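Local coordinates for protein putative D-lactate dehydrogenase (Chlamydomonas reinhardtii, PDB 4ZGS) that probably reduces pyruvate to D-lactate with NADH in chloroplast fermentation, as a member of the D-isomer specific 2-hydroxyacid dehydrogenase family, at residues T245-N250 / L271-A276. Numbering follows the deposited sequence.
With NAD (nicotinamide-adenine-dinucleotide), chain I.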
ATOM      1  N   THR A 245       2.097  24.560  28.067  1.00 87.76           N
ATOM      2  CA  THR A 245       2.422  23.972  26.772  1.00 82.63           C
ATOM      3  C   THR A 245       1.188  23.445  26.049  1.00 86.36           C
ATOM      4  O   THR A 245       1.290  22.822  24.987  1.00 85.60           O
ATOM      5  CB  THR A 245       3.456  22.837  26.909  1.00 77.47           C
ATOM      6  OG1 THR A 245       2.961  21.837  27.812  1.00 77.04           O
ATOM      7  CG2 THR A 245       4.766  23.391  27.444  1.00 78.05           C
ATOM      8  N   ARG A 246       0.022  23.631  26.651  1.00 90.88           N
ATOM      9  CA  ARG A 246      -1.157  23.054  26.052  1.00 92.75           C
ATOM     10  C   ARG A 246      -1.467  23.772  24.754  1.00 87.52           C
ATOM     11  O   ARG A 246      -1.749  24.964  24.743  1.00 88.72           O
ATOM     12  CB  ARG A 246      -2.334  23.146  27.000  1.00103.66           C
ATOM     13  CG  ARG A 246      -3.566  22.481  26.478  1.00111.38           C
ATOM     14  CD  ARG A 246      -4.602  22.448  27.578  1.00122.86           C
ATOM     15  NE  ARG A 246      -5.923  22.194  27.034  1.00129.86           N
ATOM     16  CZ  ARG A 246      -6.757  23.145  26.638  1.00138.58           C
ATOM     17  NH1 ARG A 246      -6.405  24.418  26.747  1.00143.95           N
ATOM     18  NH2 ARG A 246      -7.957  22.836  26.154  1.00140.10           N
ATOM     19  N   GLN A 247      -1.495  23.011  23.668  1.00 83.30           N
ATOM     20  CA  GLN A 247      -1.749  23.556  22.341  1.00 81.31           C
ATOM     21  C   GLN A 247      -0.800  24.709  22.025  1.00 77.01           C
ATOM     22  O   GLN A 247      -1.159  25.738  21.436  1.00 72.92           O
ATOM     23  CB  GLN A 247      -3.222  23.924  22.217  1.00 83.22           C
ATOM     24  CG  GLN A 247      -4.020  22.646  22.058  1.00 83.56           C
ATOM     25  CD  GLN A 247      -5.494  22.840  22.007  1.00 87.22           C
ATOM     26  OE1 GLN A 247      -6.000  23.939  22.216  1.00 90.01           O
ATOM     27  NE2 GLN A 247      -6.207  21.765  21.692  1.00 87.72           N
ATOM     28  N   LEU A 248       0.442  24.471  22.422  1.00 74.74           N
ATOM     29  CA  LEU A 248       1.568  25.310  22.083  1.00 74.08           C
ATOM     30  C   LEU A 248       1.521  25.652  20.617  1.00 72.58           C
ATOM     31  O   LEU A 248       1.704  26.809  20.232  1.00 74.93           O
ATOM     32  CB  LEU A 248       2.858  24.584  22.438  1.00 74.63           C
ATOM     33  CG  LEU A 248       4.162  25.331  22.300  1.00 74.66           C
ATOM     34  CD1 LEU A 248       4.610  25.887  23.643  1.00 80.17           C
ATOM     35  CD2 LEU A 248       5.143  24.315  21.798  1.00 74.90           C
ATOM     36  N   ILE A 249       1.314  24.626  19.805  1.00 68.47           N
ATOM     37  CA  ILE A 249       1.008  24.813  18.392  1.00 66.39           C
ATOM     38  C   ILE A 249      -0.507  24.946  18.202  1.00 70.60           C
ATOM     39  O   ILE A 249      -1.269  24.014  18.472  1.00 68.51           O
ATOM     40  CB  ILE A 249       1.547  23.651  17.550  1.00 59.63           C
ATOM     41  CG1 ILE A 249       3.042  23.450  17.858  1.00 59.13           C
ATOM     42  CG2 ILE A 249       1.195  23.830  16.079  1.00 54.16           C
ATOM     43  CD1 ILE A 249       3.903  24.617  17.457  1.00 59.97           C
ATOM     44  N   ASN A 250      -0.933  26.109  17.731  1.00 72.65           N
ATOM     45  CA  ASN A 250      -2.337  26.378  17.478  1.00 74.27           C
ATOM     46  C   ASN A 250      -2.491  27.262  16.261  1.00 77.80           C
ATOM     47  O   ASN A 250      -1.525  27.503  15.533  1.00 76.20           O
ATOM     48  CB  ASN A 250      -2.993  27.020  18.700  1.00 77.23           C
ATOM     49  CG  ASN A 250      -2.257  28.276  19.182  1.00 82.57           C
ATOM     50  OD1 ASN A 250      -1.691  29.041  18.390  1.00 84.22           O
ATOM     51  ND2 ASN A 250      -2.266  28.489  20.495  1.00 81.35           N
ATOM     52  N   LEU A 271       0.236  18.881  22.652  1.00 58.61           N
ATOM     53  CA  LEU A 271       1.041  20.056  22.300  1.00 58.94           C
ATOM     54  C   LEU A 271       0.548  20.741  21.038  1.00 61.56           C
ATOM     55  O   LEU A 271       0.879  21.894  20.788  1.00 65.37           O
ATOM     56  CB  LEU A 271       2.503  19.674  22.105  1.00 52.74           C
ATOM     57  CG  LEU A 271       3.182  19.010  23.298  1.00 52.18           C
ATOM     58  CD1 LEU A 271       4.562  18.562  22.909  1.00 47.60           C
ATOM     59  CD2 LEU A 271       3.238  19.991  24.448  1.00 52.62           C
ATOM     60  N   ILE A 272      -0.225  20.009  20.242  1.00 61.90           N
ATOM     61  CA  ILE A 272      -0.724  20.487  18.958  1.00 59.97           C
ATOM     62  C   ILE A 272      -2.232  20.514  18.904  1.00 66.83           C
ATOM     63  O   ILE A 272      -2.881  19.564  19.333  1.00 72.36           O
ATOM     64  CB  ILE A 272      -0.260  19.600  17.802  1.00 51.31           C
ATOM     65  CG1 ILE A 272       1.266  19.586  17.686  1.00 41.31           C
ATOM     66  CG2 ILE A 272      -0.892  20.060  16.496  1.00 46.28           C
ATOM     67  CD1 ILE A 272       1.732  18.690  16.564  1.00 42.99           C
ATOM     68  N   ASP A 273      -2.804  21.591  18.379  1.00 67.92           N
ATOM     69  CA  ASP A 273      -4.247  21.610  18.174  1.00 62.68           C
ATOM     70  C   ASP A 273      -4.516  21.125  16.761  1.00 60.44           C
ATOM     71  O   ASP A 273      -4.328  21.854  15.794  1.00 64.82           O
ATOM     72  CB  ASP A 273      -4.807  23.009  18.404  1.00 71.79           C
ATOM     73  CG  ASP A 273      -6.243  23.165  17.933  1.00 90.73           C
ATOM     74  OD1 ASP A 273      -6.975  22.159  17.736  1.00 93.88           O
ATOM     75  OD2 ASP A 273      -6.653  24.334  17.781  1.00101.60           O
ATOM     76  N   SER A 274      -5.000  19.897  16.656  1.00 61.55           N
ATOM     77  CA  SER A 274      -5.057  19.191  15.386  1.00 66.84           C
ATOM     78  C   SER A 274      -5.983  19.886  14.399  1.00 63.18           C
ATOM     79  O   SER A 274      -5.753  19.855  13.199  1.00 62.97           O
ATOM     80  CB  SER A 274      -5.534  17.758  15.605  1.00 71.57           C
ATOM     81  OG  SER A 274      -4.765  17.150  16.622  1.00 78.09           O
ATOM     82  N   ALA A 275      -7.038  20.510  14.894  1.00 65.25           N
ATOM     83  CA  ALA A 275      -7.922  21.235  13.991  1.00 70.26           C
ATOM     84  C   ALA A 275      -7.140  22.264  13.148  1.00 69.04           C
ATOM     85  O   ALA A 275      -7.387  22.422  11.950  1.00 70.35           O
ATOM     86  CB  ALA A 275      -9.059  21.908  14.774  1.00 67.99           C
ATOM     87  N   ALA A 276      -6.144  22.901  13.748  1.00 63.36           N
ATOM     88  CA  ALA A 276      -5.451  23.997  13.066  1.00 61.58           C
ATOM     89  C   ALA A 276      -4.515  23.512  11.958  1.00 58.44           C
ATOM     90  O   ALA A 276      -4.107  24.295  11.116  1.00 62.98           O
ATOM     91  CB  ALA A 276      -4.668  24.830  14.072  1.00 49.99           C
TER
HETATM   92  PA  NAD I1000      12.514  15.815  30.683  1.00165.13           P
HETATM   93  O1A NAD I1000      12.052  16.259  32.018  1.00158.06           O
HETATM   94  O2A NAD I1000      13.969  15.687  30.948  1.00158.55           O
HETATM   95  O5B NAD I1000      12.199  16.898  29.544  1.00162.85           O
HETATM   96  C5B NAD I1000      11.187  17.891  29.702  1.00161.53           C
HETATM   97  C4B NAD I1000      11.774  19.267  29.667  1.00160.60           C
HETATM   98  O4B NAD I1000      10.761  20.266  29.189  1.00159.40           O
HETATM   99  C3B NAD I1000      12.221  19.714  31.011  1.00159.96           C
HETATM  100  O3B NAD I1000      13.601  20.178  30.986  1.00157.57           O
HETATM  101  C2B NAD I1000      11.359  20.827  31.391  1.00159.60           C
HETATM  102  O2B NAD I1000      12.107  21.786  32.187  1.00158.55           O
HETATM  103  C1B NAD I1000      10.922  21.434  30.114  1.00159.26           C
HETATM  104  N9A NAD I1000       9.768  22.232  30.222  1.00158.01           N
HETATM  105  C8A NAD I1000       8.870  22.305  31.327  1.00157.08           C
HETATM  106  N7A NAD I1000       7.851  23.233  31.052  1.00157.02           N
HETATM  107  C5A NAD I1000       8.110  23.741  29.797  1.00157.35           C
HETATM  108  C6A NAD I1000       7.499  24.695  28.926  1.00157.56           C
HETATM  109  N6A NAD I1000       6.317  25.379  29.304  1.00157.26           N
HETATM  110  N1A NAD I1000       8.030  24.917  27.810  1.00157.83           N
HETATM  111  C2A NAD I1000       9.042  24.409  27.349  1.00158.07           C
HETATM  112  N3A NAD I1000       9.727  23.529  27.992  1.00158.00           N
HETATM  113  C4A NAD I1000       9.334  23.108  29.273  1.00157.83           C
HETATM  114  O3  NAD I1000      11.898  14.387  30.288  1.00165.53           O
HETATM  115  PN  NAD I1000      12.226  13.600  28.935  1.00159.75           P
HETATM  116  O1N NAD I1000      12.920  12.313  29.185  1.00159.95           O
HETATM  117  O2N NAD I1000      13.216  14.336  28.111  1.00159.88           O
HETATM  118  O5D NAD I1000      10.879  13.381  28.105  1.00164.38           O
HETATM  119  C5D NAD I1000       9.705  12.808  28.690  1.00160.06           C
HETATM  120  C4D NAD I1000       8.658  12.900  27.644  1.00160.44           C
HETATM  121  O4D NAD I1000       8.885  11.879  26.595  1.00163.37           O
HETATM  122  C3D NAD I1000       7.308  12.617  28.148  1.00161.71           C
HETATM  123  O3D NAD I1000       6.751  13.768  28.836  1.00159.87           O
HETATM  124  C2D NAD I1000       6.579  12.328  26.915  1.00162.17           C
HETATM  125  O2D NAD I1000       6.109  13.576  26.348  1.00163.56           O
HETATM  126  C1D NAD I1000       7.549  11.690  25.990  1.00161.35           C
HETATM  127  N1N NAD I1000       7.251  10.323  25.811  1.00163.73           N
HETATM  128  C2N NAD I1000       7.215   9.771  24.509  1.00164.68           C
HETATM  129  C3N NAD I1000       6.904   8.425  24.324  1.00164.86           C
HETATM  130  C7N NAD I1000       6.861   7.833  22.918  1.00164.44           C
HETATM  131  O7N NAD I1000       6.479   8.509  21.979  1.00163.60           O
HETATM  132  N7N NAD I1000       7.246   6.487  22.689  1.00163.80           N
HETATM  133  C4N NAD I1000       6.626   7.613  25.440  1.00164.04           C
HETATM  134  C5N NAD I1000       6.657   8.160  26.739  1.00161.94           C
HETATM  135  C6N NAD I1000       6.968   9.502  26.925  1.00163.20           C
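A single beta bridge between Ile249 and Ile272 fastens together two loops of the NAD-binding domain, and it illustrates how loops at neighbouring strand ends can be tied by very few bonds. Ile249 N donates to Leu271 O at 2.9 Å, the N-H pointing almost straight at the oxygen (162°), and Asp273 N returns a bond of 2.9 Å to Ile249 O. One residue thus uses both its backbone N and O, gripping the residues that flank Ile272. Beside these bonds the two side chains touch, Ile249 CB lying 4.1 Å from Ile272 CG1, and both isoleucines reach Leu237 and Leu263 of the sheet.

In this Rossmann-type parallel sheet, the loop holding 245-250 follows strand 234-237, and the loop holding 271-276 comes after the adjacent strand 261-265; each loop then leads into a helix. Asn250 is the N-cap of helix 251-254, its OD1 accepting from Ser253 N, while its backbone carbonyl carbon rests against Ala276 CB at 3.9 Å.

On the more open flank, the extended Gln247 side chain lays its amide over Asp273. The amide and carboxylate planes are stacked only 20° apart, with Gln247 CD 3.7 Å from Asp273 CB. With CG anti to the backbone N (chi1 168°), Asp273 turns its carboxylate toward the flat face of that amide. An alanine at Gln247 would remove this flat cover and is likely to leave the CB and carboxylate of Asp273 more open to solvent.

Nearer the cofactor, a type II turn runs from Thr245 to Leu248, and Leu271 CD2 packs against Thr245 CB at 3.8 Å. Thr245 OG1 is held by Leu242 N and Pro240 O, while its CG2 methyl lies against the adenine amino group, a tight 3.1 Å from N6A of NAD.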